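Local coordinates for exoglucanase A (Cellulomonas fimi, PDB 7CBD), which hydrolyses beta-1,4-glucosidic linkages of cellulose with inversion of anomeric configuration, releasing cellobiose, through the family 6 catalytic domain described here, at residues A[54-59]-A[63-68]; A[92-95]-A[99-102]; A[124-129]-A[174-179]; A[108-113]-A[117-122]; A[74-79]-A[85-90]. All coordinates share one frame; numbering follows the deposited sequence.

Contact 1: residues A[54-59]-A[63-68]; sequences MDRISA and NADGNG
The side-chain amide of Asn63 overlaps one face of the Arg56 guanidinium, with Asn63 ND2 over the rim of that group and 3.2 Å from Arg56 NE. Both nitrogens are donors, so no bond joins them; instead each gives a hydrogen to the same water, which lies 2.6 Å from Arg56 NE and in turn donates to Asp55 OD1 at 2.7 Å. Asn63 ND2 also donates to Ser58 OG at 2.9 Å, almost straight at 174° and with the hydroxyl in the amide plane. At the far end of the amide, Asn63 OD1 accepts from Asp65 N at 2.8 Å, an Asx turn at the head of the type I beta turn from Asn63 to Gly66. Held at both ends, the amide has its flip and rotation fixed.

Arg56 starts with CG between the backbone N and the carbonyl carbon (chi1 44°) and then runs extended, which carries NH1 past Asn63 to the salt bridge with Asp65 OD2 at 2.8 Å. This oxygen meets the guanidinium at its edge, the carboxylate plane being turned 71° from it.

Farther along, the two segments meet through backbone: a second water links Ala59 O to Gly68 N, and Gly68 CA makes a CA-H...O contact of 3.5 Å with Ala59 O. Gly68 is the N-cap of helix 69-83, with backbone angles that call for glycine. The short helix 58-61 is thus tied to the loop that follows it mainly by polar groups and water, and the charge of Arg56 is probably balanced by Asp65 directly and by Asp55 through the water.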
# COMPACT_ATOMS: atom_id res chain seq x y z
N MET A 54 -11.49 -4.35 -1.29
CA MET A 54 -12.51 -5.25 -0.76
C MET A 54 -12.08 -5.65 0.65
O MET A 54 -11.58 -6.75 0.90
CB MET A 54 -12.70 -6.45 -1.69
CG MET A 54 -13.33 -6.07 -3.03
SD MET A 54 -15.05 -5.53 -2.90
CE MET A 54 -14.95 -3.80 -3.36
N ASP A 55 -12.23 -4.71 1.58
CA ASP A 55 -11.69 -4.88 2.93
C ASP A 55 -12.64 -5.60 3.88
O ASP A 55 -12.31 -5.76 5.06
CB ASP A 55 -11.22 -3.54 3.53
CG ASP A 55 -12.32 -2.49 3.60
OD1 ASP A 55 -13.41 -2.70 3.05
OD2 ASP A 55 -12.07 -1.42 4.21
N ARG A 56 -13.79 -6.05 3.38
CA ARG A 56 -14.73 -6.86 4.14
C ARG A 56 -15.72 -7.43 3.14
O ARG A 56 -15.87 -6.91 2.03
CB ARG A 56 -15.45 -6.05 5.22
CG ARG A 56 -15.93 -4.70 4.77
CD ARG A 56 -16.62 -3.94 5.90
NE ARG A 56 -16.69 -2.50 5.66
CZ ARG A 56 -17.54 -1.68 6.28
NH1 ARG A 56 -17.52 -0.38 5.99
NH2 ARG A 56 -18.40 -2.14 7.17
N ILE A 57 -16.42 -8.49 3.55
CA ILE A 57 -17.36 -9.15 2.66
C ILE A 57 -18.44 -8.18 2.17
O ILE A 57 -18.83 -8.20 1.00
CB ILE A 57 -17.95 -10.40 3.34
CG1 ILE A 57 -16.93 -11.53 3.31
CG2 ILE A 57 -19.28 -10.80 2.68
CD1 ILE A 57 -17.17 -12.60 4.37
N SER A 58 -18.90 -7.29 3.05
CA SER A 58 -19.97 -6.37 2.68
C SER A 58 -19.55 -5.40 1.59
O SER A 58 -20.43 -4.83 0.92
CB SER A 58 -20.49 -5.61 3.89
OG SER A 58 -19.55 -4.66 4.34
N ALA A 59 -18.25 -5.19 1.38
CA ALA A 59 -17.80 -4.31 0.32
C ALA A 59 -18.08 -4.88 -1.07
O ALA A 59 -18.07 -4.13 -2.05
CB ALA A 59 -16.31 -4.01 0.46
N ASN A 63 -21.65 -1.00 0.83
CA ASN A 63 -21.87 -0.66 2.23
C ASN A 63 -21.76 0.86 2.38
O ASN A 63 -21.82 1.60 1.39
CB ASN A 63 -20.92 -1.46 3.15
CG ASN A 63 -19.45 -1.21 2.84
OD1 ASN A 63 -19.07 -0.13 2.38
ND2 ASN A 63 -18.61 -2.22 3.08
N ALA A 64 -21.57 1.33 3.62
CA ALA A 64 -21.49 2.76 3.88
C ALA A 64 -20.27 3.41 3.23
O ALA A 64 -20.26 4.64 3.05
CB ALA A 64 -21.48 3.03 5.38
N ASP A 65 -19.25 2.63 2.88
CA ASP A 65 -18.02 3.16 2.33
C ASP A 65 -17.91 3.03 0.82
O ASP A 65 -16.98 3.59 0.23
CB ASP A 65 -16.81 2.47 2.97
CG ASP A 65 -16.66 2.79 4.44
OD1 ASP A 65 -15.68 3.47 4.82
OD2 ASP A 65 -17.53 2.35 5.22
N GLY A 66 -18.82 2.32 0.16
CA GLY A 66 -18.67 2.13 -1.27
C GLY A 66 -19.88 1.47 -1.90
O GLY A 66 -20.75 0.92 -1.21
N ASN A 67 -19.90 1.49 -3.23
CA ASN A 67 -21.07 1.11 -3.99
C ASN A 67 -21.02 -0.31 -4.53
O ASN A 67 -21.88 -0.69 -5.33
CB ASN A 67 -21.28 2.10 -5.14
CG ASN A 67 -21.45 3.51 -4.65
OD1 ASN A 67 -21.91 3.74 -3.53
ND2 ASN A 67 -21.08 4.48 -5.48
N GLY A 68 -20.04 -1.11 -4.12
CA GLY A 68 -19.94 -2.49 -4.54
C GLY A 68 -18.96 -2.68 -5.69
O GLY A 68 -18.66 -1.77 -6.47
O HOH W 1 -15.73 -1.46 3.45
O HOH W 2 -18.07 -1.39 -2.01

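Contact 2: residues A[92-95]-A[99-102]; sequences VIYD and RDCF
The phenol OH of Tyr94 donates to Asp100 OD1 at 2.7 Å, meeting the carboxylate on its syn side. The other oxygen of that carboxylate, Asp100 OD2, takes a hydrogen from Arg99 NE at 2.9 Å, near the guanidinium plane, in a salt bridge between sequence neighbours. One carboxylate therefore steadies both partners of a stack: the Arg99 guanidinium lies flat on the Tyr94 ring, the planes only 3° apart and the centres 3.8 Å apart, in a cation-pi contact. Arg99 CD also lies over this ring face, and the bend at chi3 (70°) folds the guanidinium flat onto the ring. Arg99 NH1 reaches back to Tyr94 O at 2.9 Å from above the carbonyl plane. Replacement of Tyr94 by a leucine would probably leave the guanidinium without its flat support and Asp100 without the phenol bond.

The nearest side-chain atoms of Asp100 and Asp149, the predicted proton donor, are about 3 Å apart, so the cluster borders the probable catalytic centre. Tyr94 follows the C-terminal end of strand 87-93, which pairs in parallel with strands 52-54 and 141-146. Tyr124 of helix 114-132 bonds to the backbone N of Tyr94, while Cys101 is disulfide-linked to Cys163 on helix 161-182.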
# COMPACT_ATOMS: atom_id res chain seq x y z
N VAL A 92 -7.93 -4.52 -4.27
CA VAL A 92 -7.21 -5.07 -3.12
C VAL A 92 -8.02 -6.21 -2.51
O VAL A 92 -9.17 -6.02 -2.10
CB VAL A 92 -6.87 -4.02 -2.06
CG1 VAL A 92 -5.85 -4.61 -1.08
CG2 VAL A 92 -6.32 -2.77 -2.72
N ILE A 93 -7.39 -7.38 -2.45
CA ILE A 93 -7.92 -8.57 -1.81
C ILE A 93 -7.39 -8.55 -0.37
O ILE A 93 -6.17 -8.61 -0.16
CB ILE A 93 -7.44 -9.82 -2.56
CG1 ILE A 93 -7.78 -9.72 -4.06
CG2 ILE A 93 -8.00 -11.09 -1.95
CD1 ILE A 93 -9.26 -9.58 -4.35
N TYR A 94 -8.28 -8.42 0.61
CA TYR A 94 -7.84 -8.09 1.97
C TYR A 94 -8.86 -8.56 3.00
O TYR A 94 -9.51 -7.73 3.64
CB TYR A 94 -7.61 -6.58 2.10
CG TYR A 94 -6.93 -6.10 3.38
CD1 TYR A 94 -5.82 -6.74 3.90
CD2 TYR A 94 -7.40 -4.96 4.03
CE1 TYR A 94 -5.19 -6.28 5.06
CE2 TYR A 94 -6.78 -4.49 5.18
CZ TYR A 94 -5.68 -5.15 5.68
OH TYR A 94 -5.08 -4.66 6.82
N ASP A 95 -8.99 -9.88 3.17
CA ASP A 95 -9.92 -10.36 4.19
C ASP A 95 -9.53 -11.73 4.75
O ASP A 95 -10.42 -12.49 5.16
CB ASP A 95 -11.36 -10.39 3.65
CG ASP A 95 -12.40 -10.27 4.75
OD1 ASP A 95 -12.07 -9.84 5.88
OD2 ASP A 95 -13.57 -10.61 4.46
N ARG A 99 -6.73 -11.88 9.89
CA ARG A 99 -6.06 -10.78 9.22
C ARG A 99 -5.28 -9.92 10.20
O ARG A 99 -5.73 -9.68 11.33
CB ARG A 99 -7.10 -9.91 8.52
CG ARG A 99 -6.60 -9.24 7.25
CD ARG A 99 -7.66 -8.35 6.63
NE ARG A 99 -7.88 -7.16 7.44
CZ ARG A 99 -8.85 -6.28 7.24
NH1 ARG A 99 -9.70 -6.44 6.22
NH2 ARG A 99 -8.98 -5.24 8.05
N ASP A 100 -4.12 -9.45 9.77
CA ASP A 100 -3.29 -8.53 10.55
C ASP A 100 -2.95 -9.11 11.92
O ASP A 100 -3.21 -8.52 12.96
CB ASP A 100 -3.96 -7.15 10.69
CG ASP A 100 -4.49 -6.63 9.38
OD1 ASP A 100 -3.69 -6.29 8.49
OD2 ASP A 100 -5.73 -6.55 9.23
N CYS A 101 -2.34 -10.30 11.90
CA CYS A 101 -2.19 -11.07 13.13
C CYS A 101 -1.28 -10.42 14.17
O CYS A 101 -1.40 -10.73 15.36
CB CYS A 101 -1.72 -12.49 12.83
SG CYS A 101 -0.10 -12.60 12.03
N PHE A 102 -0.33 -9.68 13.70
CA PHE A 102 0.56 -8.84 14.63
C PHE A 102 -0.14 -7.59 15.35
O PHE A 102 0.49 -7.07 16.21
CB PHE A 102 1.75 -8.35 13.79
CG PHE A 102 2.93 -7.85 14.58
CD1 PHE A 102 3.36 -8.51 15.71
CD2 PHE A 102 3.64 -6.74 14.14
CE1 PHE A 102 4.46 -8.05 16.41
CE2 PHE A 102 4.74 -6.28 14.83
CZ PHE A 102 5.16 -6.94 15.97

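Contact 3: residues A[124-129]-A[174-179]; sequences YIDPIA and VKYALD
A near-trans first torsion at Tyr176 (chi1 -168°) sends its ring across to helix 114-132, where Asp126, with CG anti to the carbonyl carbon and beside the backbone N (chi1 -76°), presents its carboxylate. Tyr176 OH donates to Asp126 OD1 at 2.6 Å; the oxygen lies at the ring edge, near its plane, and uses its syn lone pair. Next to this bond Ile125 packs alongside the ring, pointing the opposite way: its CG2 is 3.7 Å from Tyr176 CE2, and its CB lies in the ring plane at the edge. The other branch of Ile125 reaches deeper, bringing CD1 to 3.9 Å from Ala177 CB. A phenylalanine in place of Tyr176 would probably keep much of the isoleucine packing but leave Asp126 without its phenol donor.

The two helical segments run nearly parallel, 12° apart, with their axes 10.1 Å from each other at closest. Helices 114-132 and 161-182 follow the adjacent parallel strands 87-93 and 141-146, so the contact joins neighbouring beta-alpha units of the barrel-like fold of this family. The interface is layered: hydrocarbon lies inside, while the partly exposed rim carries a short phenol-carboxylate bond, in which the negative charge of Asp126 is probably eased further by a weak, long ion pair with Lys180.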
# COMPACT_ATOMS: atom_id res chain seq x y z
N TYR A 124 -16.17 -14.70 0.22
CA TYR A 124 -15.30 -13.59 -0.13
C TYR A 124 -14.62 -13.83 -1.48
O TYR A 124 -14.94 -13.13 -2.45
CB TYR A 124 -14.31 -13.30 1.01
CG TYR A 124 -13.41 -12.13 0.71
CD1 TYR A 124 -13.87 -10.82 0.83
CD2 TYR A 124 -12.10 -12.33 0.28
CE1 TYR A 124 -13.05 -9.73 0.52
CE2 TYR A 124 -11.28 -11.25 -0.03
CZ TYR A 124 -11.76 -9.96 0.09
OH TYR A 124 -10.93 -8.90 -0.23
N ILE A 125 -13.73 -14.81 -1.59
CA ILE A 125 -13.03 -15.04 -2.85
C ILE A 125 -14.01 -15.46 -3.95
O ILE A 125 -13.96 -14.93 -5.07
CB ILE A 125 -11.87 -16.04 -2.69
CG1 ILE A 125 -10.79 -15.49 -1.76
CG2 ILE A 125 -11.28 -16.39 -4.06
CD1 ILE A 125 -10.15 -14.20 -2.21
N ASP A 126 -14.88 -16.43 -3.67
CA ASP A 126 -15.74 -16.93 -4.74
C ASP A 126 -16.59 -15.84 -5.38
O ASP A 126 -16.62 -15.75 -6.62
CB ASP A 126 -16.60 -18.12 -4.28
CG ASP A 126 -15.81 -19.42 -4.18
OD1 ASP A 126 -14.61 -19.44 -4.52
OD2 ASP A 126 -16.42 -20.42 -3.73
N PRO A 127 -17.30 -14.98 -4.63
CA PRO A 127 -18.10 -13.94 -5.30
C PRO A 127 -17.25 -12.91 -6.01
O PRO A 127 -17.67 -12.39 -7.05
CB PRO A 127 -18.92 -13.31 -4.17
CG PRO A 127 -18.89 -14.31 -3.06
CD PRO A 127 -17.59 -15.05 -3.18
N ILE A 128 -16.06 -12.58 -5.49
CA ILE A 128 -15.19 -11.67 -6.21
C ILE A 128 -14.75 -12.28 -7.54
O ILE A 128 -14.86 -11.65 -8.60
CB ILE A 128 -13.99 -11.27 -5.33
CG1 ILE A 128 -14.45 -10.36 -4.18
CG2 ILE A 128 -12.93 -10.59 -6.17
CD1 ILE A 128 -13.39 -10.14 -3.14
N ALA A 129 -14.28 -13.53 -7.51
CA ALA A 129 -13.86 -14.20 -8.74
C ALA A 129 -15.02 -14.35 -9.72
O ALA A 129 -14.83 -14.22 -10.93
CB ALA A 129 -13.26 -15.56 -8.40
N VAL A 174 -4.20 -17.61 0.83
CA VAL A 174 -3.50 -17.01 -0.30
C VAL A 174 -3.44 -17.98 -1.47
O VAL A 174 -3.63 -17.59 -2.62
CB VAL A 174 -2.12 -16.46 0.11
CG1 VAL A 174 -1.34 -16.01 -1.13
CG2 VAL A 174 -2.27 -15.30 1.07
N LYS A 175 -3.20 -19.27 -1.20
CA LYS A 175 -3.25 -20.27 -2.28
C LYS A 175 -4.59 -20.23 -2.99
O LYS A 175 -4.65 -20.25 -4.23
CB LYS A 175 -2.96 -21.67 -1.74
CG LYS A 175 -3.30 -22.77 -2.75
CD LYS A 175 -3.08 -24.18 -2.22
CE LYS A 175 -3.87 -25.22 -3.04
NZ LYS A 175 -3.51 -25.29 -4.50
N TYR A 176 -5.68 -20.19 -2.23
CA TYR A 176 -7.01 -20.21 -2.83
C TYR A 176 -7.25 -18.95 -3.66
O TYR A 176 -7.77 -19.03 -4.78
CB TYR A 176 -8.07 -20.34 -1.73
CG TYR A 176 -9.45 -20.64 -2.26
CD1 TYR A 176 -9.83 -21.95 -2.56
CD2 TYR A 176 -10.38 -19.63 -2.46
CE1 TYR A 176 -11.10 -22.23 -3.04
CE2 TYR A 176 -11.65 -19.90 -2.94
CZ TYR A 176 -12.00 -21.20 -3.23
OH TYR A 176 -13.26 -21.47 -3.71
N ALA A 177 -6.90 -17.79 -3.12
CA ALA A 177 -7.04 -16.54 -3.85
C ALA A 177 -6.26 -16.60 -5.16
O ALA A 177 -6.80 -16.28 -6.23
CB ALA A 177 -6.56 -15.37 -2.99
N LEU A 178 -5.00 -17.03 -5.09
CA LEU A 178 -4.17 -17.11 -6.29
C LEU A 178 -4.74 -18.10 -7.29
O LEU A 178 -4.78 -17.82 -8.50
CB LEU A 178 -2.74 -17.49 -5.91
CG LEU A 178 -1.93 -16.43 -5.16
CD1 LEU A 178 -0.60 -17.03 -4.75
CD2 LEU A 178 -1.70 -15.21 -6.02
N ASP A 179 -5.19 -19.28 -6.83
CA ASP A 179 -5.73 -20.28 -7.75
C ASP A 179 -6.96 -19.73 -8.47
O ASP A 179 -7.09 -19.87 -9.69
CB ASP A 179 -6.11 -21.56 -6.99
CG ASP A 179 -4.91 -22.43 -6.63
OD1 ASP A 179 -3.81 -22.27 -7.22
OD2 ASP A 179 -5.08 -23.31 -5.76

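Contact 4: residues A[108-113]-A[117-122]; sequences GELPAT and LARYKS
Leu117 N donates to Thr113 O at 2.9 Å in the opening turn of helix 114-132. Thr113 is the N-cap of this helix, and its OG1 caps Gly116 N just beyond. The chain reaches this cap through an inverse gamma turn centred on Ala112, closed by a weak bond from Thr113 N to Pro111 O. On the other side, the helical segment widens into a pi-type turn at 120-122.

Among the side chains, Leu110 does most of the touching. Its CG stands anti to the carbonyl carbon, beside the backbone N (chi1 -63°), and the two methyls then part along the helix surface. Leu110 CD1 nestles against the helix backbone, 3.7 Å from Tyr120 CA and equally 3.7 Å from Tyr120 CB, near the edge of the tyrosine ring. In the conformer given, one of two, Arg119 CD is 3.8 Å from Leu110 CD2, so this side of the contact is less certain. The tyrosine ring itself leads away from the leucine, and its OH bonds to Glu147.

The contact thus folds the end of the long loop after strand 87-93 back over the start of helix 114-132. Leu110 is also backbone-bonded to Gly98 within that loop, while Leu117 touches Tyr169 and Gln172, and Tyr120 touches Ala177, all on helix 161-182.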
# COMPACT_ATOMS: atom_id res chain seq x y z
N GLY A 108 -9.33 -8.37 11.74
CA GLY A 108 -10.02 -9.02 10.63
C GLY A 108 -11.37 -9.58 11.05
O GLY A 108 -11.52 -10.13 12.13
N GLU A 109 -12.36 -9.42 10.16
CA GLU A 109 -13.71 -9.90 10.46
C GLU A 109 -13.81 -11.42 10.49
O GLU A 109 -14.74 -11.95 11.11
CB GLU A 109 -14.72 -9.32 9.48
CG GLU A 109 -14.57 -9.87 8.07
CD GLU A 109 -15.56 -9.26 7.09
OE1 GLU A 109 -16.35 -8.38 7.48
OE2 GLU A 109 -15.54 -9.68 5.91
N LEU A 110 -12.90 -12.14 9.83
CA LEU A 110 -12.97 -13.59 9.82
C LEU A 110 -11.98 -14.16 10.83
O LEU A 110 -10.79 -13.82 10.76
CB LEU A 110 -12.65 -14.14 8.43
CG LEU A 110 -13.61 -13.72 7.31
CD1 LEU A 110 -13.17 -14.31 5.98
CD2 LEU A 110 -15.05 -14.12 7.66
N PRO A 111 -12.41 -15.01 11.75
CA PRO A 111 -11.47 -15.58 12.72
C PRO A 111 -10.54 -16.57 12.06
O PRO A 111 -10.83 -17.15 11.01
CB PRO A 111 -12.37 -16.31 13.73
CG PRO A 111 -13.74 -15.89 13.45
CD PRO A 111 -13.81 -15.40 12.03
N ALA A 112 -9.40 -16.78 12.73
CA ALA A 112 -8.40 -17.77 12.31
C ALA A 112 -8.87 -19.15 12.75
O ALA A 112 -8.36 -19.74 13.70
CB ALA A 112 -7.04 -17.43 12.90
N THR A 113 -9.88 -19.66 12.04
CA THR A 113 -10.45 -20.98 12.28
C THR A 113 -10.86 -21.55 10.93
O THR A 113 -10.99 -20.83 9.94
CB THR A 113 -11.73 -20.92 13.13
OG1 THR A 113 -12.72 -20.15 12.43
CG2 THR A 113 -11.46 -20.32 14.50
N LEU A 117 -11.96 -19.74 7.42
CA LEU A 117 -11.41 -20.04 6.10
C LEU A 117 -12.50 -20.46 5.12
O LEU A 117 -12.47 -20.06 3.95
CB LEU A 117 -10.33 -21.11 6.20
CG LEU A 117 -9.69 -21.52 4.87
CD1 LEU A 117 -8.87 -20.38 4.28
CD2 LEU A 117 -8.83 -22.78 5.06
N ALA A 118 -13.47 -21.26 5.57
CA ALA A 118 -14.54 -21.65 4.66
C ALA A 118 -15.33 -20.43 4.19
O ALA A 118 -15.73 -20.36 3.02
CB ALA A 118 -15.45 -22.69 5.33
N ARG A 119 -15.53 -19.45 5.07
CA ARG A 119 -16.21 -18.22 4.68
C ARG A 119 -15.35 -17.38 3.75
O ARG A 119 -15.86 -16.76 2.80
CB ARG A 119 -16.58 -17.43 5.93
CG ARG A 119 -17.60 -16.33 5.71
CD ARG A 119 -18.32 -16.03 7.01
NE ARG A 119 -17.85 -16.91 8.08
CZ ARG A 119 -18.01 -16.69 9.38
NH1 ARG A 119 -18.64 -15.61 9.81
NH2 ARG A 119 -17.52 -17.56 10.26
N TYR A 120 -14.04 -17.32 4.01
CA TYR A 120 -13.14 -16.61 3.10
C TYR A 120 -13.25 -17.16 1.69
O TYR A 120 -13.35 -16.41 0.71
CB TYR A 120 -11.71 -16.77 3.60
CG TYR A 120 -10.67 -16.05 2.76
CD1 TYR A 120 -10.53 -14.66 2.84
CD2 TYR A 120 -9.80 -16.75 1.93
CE1 TYR A 120 -9.56 -14.00 2.11
CE2 TYR A 120 -8.83 -16.09 1.18
CZ TYR A 120 -8.71 -14.72 1.28
OH TYR A 120 -7.75 -14.06 0.56
N LYS A 121 -13.28 -18.49 1.56
CA LYS A 121 -13.35 -19.10 0.24
C LYS A 121 -14.71 -18.85 -0.41
O LYS A 121 -14.78 -18.37 -1.55
CB LYS A 121 -13.08 -20.60 0.34
CG LYS A 121 -11.67 -20.97 0.76
CD LYS A 121 -11.52 -22.47 0.88
CE LYS A 121 -10.10 -22.88 1.25
NZ LYS A 121 -10.03 -24.34 1.48
N SER A 122 -15.80 -19.16 0.30
CA SER A 122 -17.11 -19.22 -0.32
C SER A 122 -17.83 -17.88 -0.38
O SER A 122 -18.60 -17.65 -1.32
CB SER A 122 -17.99 -20.25 0.40
OG SER A 122 -18.41 -19.76 1.66

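Contact 5: residues A[74-79]-A[85-90]; sequences DNAVAQ and VPLVFN
Ala76 and Leu87 meet where helix 69-83 packs on strand 87-93 in a beta-alpha-beta unit, the helix linking strand 52-54 to its parallel neighbour in the sheet. Helix and strand segments run nearly antiparallel, at 158°, with their axes 8.9 Å apart at closest.

The contact is apolar. The CB of Ala76, directed toward the strand, is 3.9 Å from Leu87 CD2 and, more loosely, 4.3 Å from Phe89 CB. Leu87 and Phe89 stand two apart on the strand, so both face the helix. Ala76 CA is 6.6 Å from Phe89 CA, a close approach consistent with the small side chain. The Phe89 ring turns on to other residues of helix 69-83, Leu69, His72 and Leu73, and meets Tyr16 edge-to-face.

Polar groups contribute no hydrogen bond across the two segments. The extended Gln79 chain takes its amide past the contact, where NE2 donates to Val17 O, and what it offers to the strand is hydrocarbon. Leu87 has CG anti to the backbone N (chi1 174°) and straddles one helical turn: CD2 lies by Ala76, while CD1 packs 3.8 Å from Ala76 O and 3.6 Å from Gln79 CB.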
# COMPACT_ATOMS: atom_id res chain seq x y z
N ASP A 74 -18.02 -2.01 -13.85
CA ASP A 74 -18.77 -1.34 -14.91
C ASP A 74 -18.17 0.02 -15.24
O ASP A 74 -18.05 0.39 -16.42
CB ASP A 74 -20.23 -1.18 -14.50
CG ASP A 74 -20.98 -2.50 -14.43
OD1 ASP A 74 -20.54 -3.51 -15.03
OD2 ASP A 74 -22.05 -2.51 -13.77
N ASN A 75 -17.81 0.80 -14.21
CA ASN A 75 -17.16 2.08 -14.46
C ASN A 75 -15.85 1.89 -15.21
O ASN A 75 -15.52 2.67 -16.11
CB ASN A 75 -16.84 2.79 -13.15
CG ASN A 75 -18.07 3.19 -12.37
OD1 ASN A 75 -19.18 3.25 -12.90
ND2 ASN A 75 -17.88 3.46 -11.08
N ALA A 76 -15.09 0.86 -14.83
CA ALA A 76 -13.81 0.61 -15.48
C ALA A 76 -13.98 0.28 -16.96
O ALA A 76 -13.19 0.74 -17.79
CB ALA A 76 -13.05 -0.50 -14.75
N VAL A 77 -14.99 -0.52 -17.32
CA VAL A 77 -15.14 -0.77 -18.76
C VAL A 77 -15.49 0.50 -19.51
O VAL A 77 -14.99 0.73 -20.62
CB VAL A 77 -15.96 -2.03 -19.18
CG1 VAL A 77 -16.25 -3.01 -18.07
CG2 VAL A 77 -17.16 -1.71 -20.13
N ALA A 78 -16.29 1.40 -18.91
CA ALA A 78 -16.59 2.66 -19.58
C ALA A 78 -15.35 3.53 -19.71
O ALA A 78 -15.11 4.14 -20.76
CB ALA A 78 -17.70 3.41 -18.83
N GLN A 79 -14.52 3.58 -18.66
CA GLN A 79 -13.28 4.36 -18.73
C GLN A 79 -12.32 3.80 -19.77
O GLN A 79 -11.66 4.56 -20.49
CB GLN A 79 -12.62 4.42 -17.35
CG GLN A 79 -13.35 5.31 -16.37
CD GLN A 79 -12.69 5.34 -15.00
OE1 GLN A 79 -11.47 5.22 -14.88
NE2 GLN A 79 -13.50 5.50 -13.95
N VAL A 85 -7.17 2.50 -24.99
CA VAL A 85 -5.96 1.73 -24.73
C VAL A 85 -6.31 0.80 -23.57
O VAL A 85 -7.39 0.94 -22.98
CB VAL A 85 -4.78 2.65 -24.37
CG1 VAL A 85 -4.43 3.55 -25.54
CG2 VAL A 85 -5.08 3.46 -23.11
N PRO A 86 -5.47 -0.18 -23.23
CA PRO A 86 -5.82 -1.04 -22.09
C PRO A 86 -5.97 -0.23 -20.81
O PRO A 86 -5.40 0.86 -20.64
CB PRO A 86 -4.63 -2.00 -22.00
CG PRO A 86 -4.07 -2.02 -23.41
CD PRO A 86 -4.23 -0.62 -23.89
N LEU A 87 -6.79 -0.75 -19.91
CA LEU A 87 -7.00 -0.12 -18.61
C LEU A 87 -6.76 -1.15 -17.52
O LEU A 87 -7.22 -2.29 -17.63
CB LEU A 87 -8.43 0.42 -18.51
CG LEU A 87 -8.83 0.99 -17.15
CD1 LEU A 87 -9.72 2.22 -17.32
CD2 LEU A 87 -9.53 -0.05 -16.27
N VAL A 88 -6.06 -0.73 -16.46
CA VAL A 88 -5.85 -1.55 -15.27
C VAL A 88 -6.75 -1.03 -14.15
O VAL A 88 -6.67 0.15 -13.78
CB VAL A 88 -4.38 -1.53 -14.82
CG1 VAL A 88 -4.22 -2.33 -13.52
CG2 VAL A 88 -3.46 -2.05 -15.90
N PHE A 89 -7.57 -1.92 -13.61
CA PHE A 89 -8.38 -1.67 -12.43
C PHE A 89 -7.64 -2.27 -11.24
O PHE A 89 -7.43 -3.49 -11.19
CB PHE A 89 -9.75 -2.33 -12.62
CG PHE A 89 -10.59 -2.37 -11.38
CD1 PHE A 89 -10.93 -1.20 -10.73
CD2 PHE A 89 -11.04 -3.58 -10.87
CE1 PHE A 89 -11.71 -1.24 -9.58
CE2 PHE A 89 -11.82 -3.61 -9.73
CZ PHE A 89 -12.15 -2.44 -9.09
N ASN A 90 -7.21 -1.42 -10.31
CA ASN A 90 -6.51 -1.89 -9.11
C ASN A 90 -7.52 -2.31 -8.05
O ASN A 90 -8.37 -1.51 -7.64
CB ASN A 90 -5.62 -0.79 -8.55
CG ASN A 90 -4.44 -0.50 -9.44
OD1 ASN A 90 -3.49 -1.27 -9.50
ND2 ASN A 90 -4.50 0.63 -10.15

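Overall arrangement
From the N terminus, contact 1 closes the turn around helix 58-61, just after strand 52-54. Contact 5 then folds helix 69-83 onto the start of strand 87-93, whose far end opens contact 2 in the loop beyond. Contact 4 shuts that loop onto helix 114-132, and contact 3 joins the same helix to helix 161-182, spanning a further strand. The contacts follow in series; none nests or crosses. In space contacts 1 to 4 adjoin: Asp55 O meets Arg99, Ile57 N meets Glu109, and Tyr124 OH bonds to Met54 O. Contact 5 uses the start of strand 87-93 and contact 2 its end, their centres about 26 Å apart.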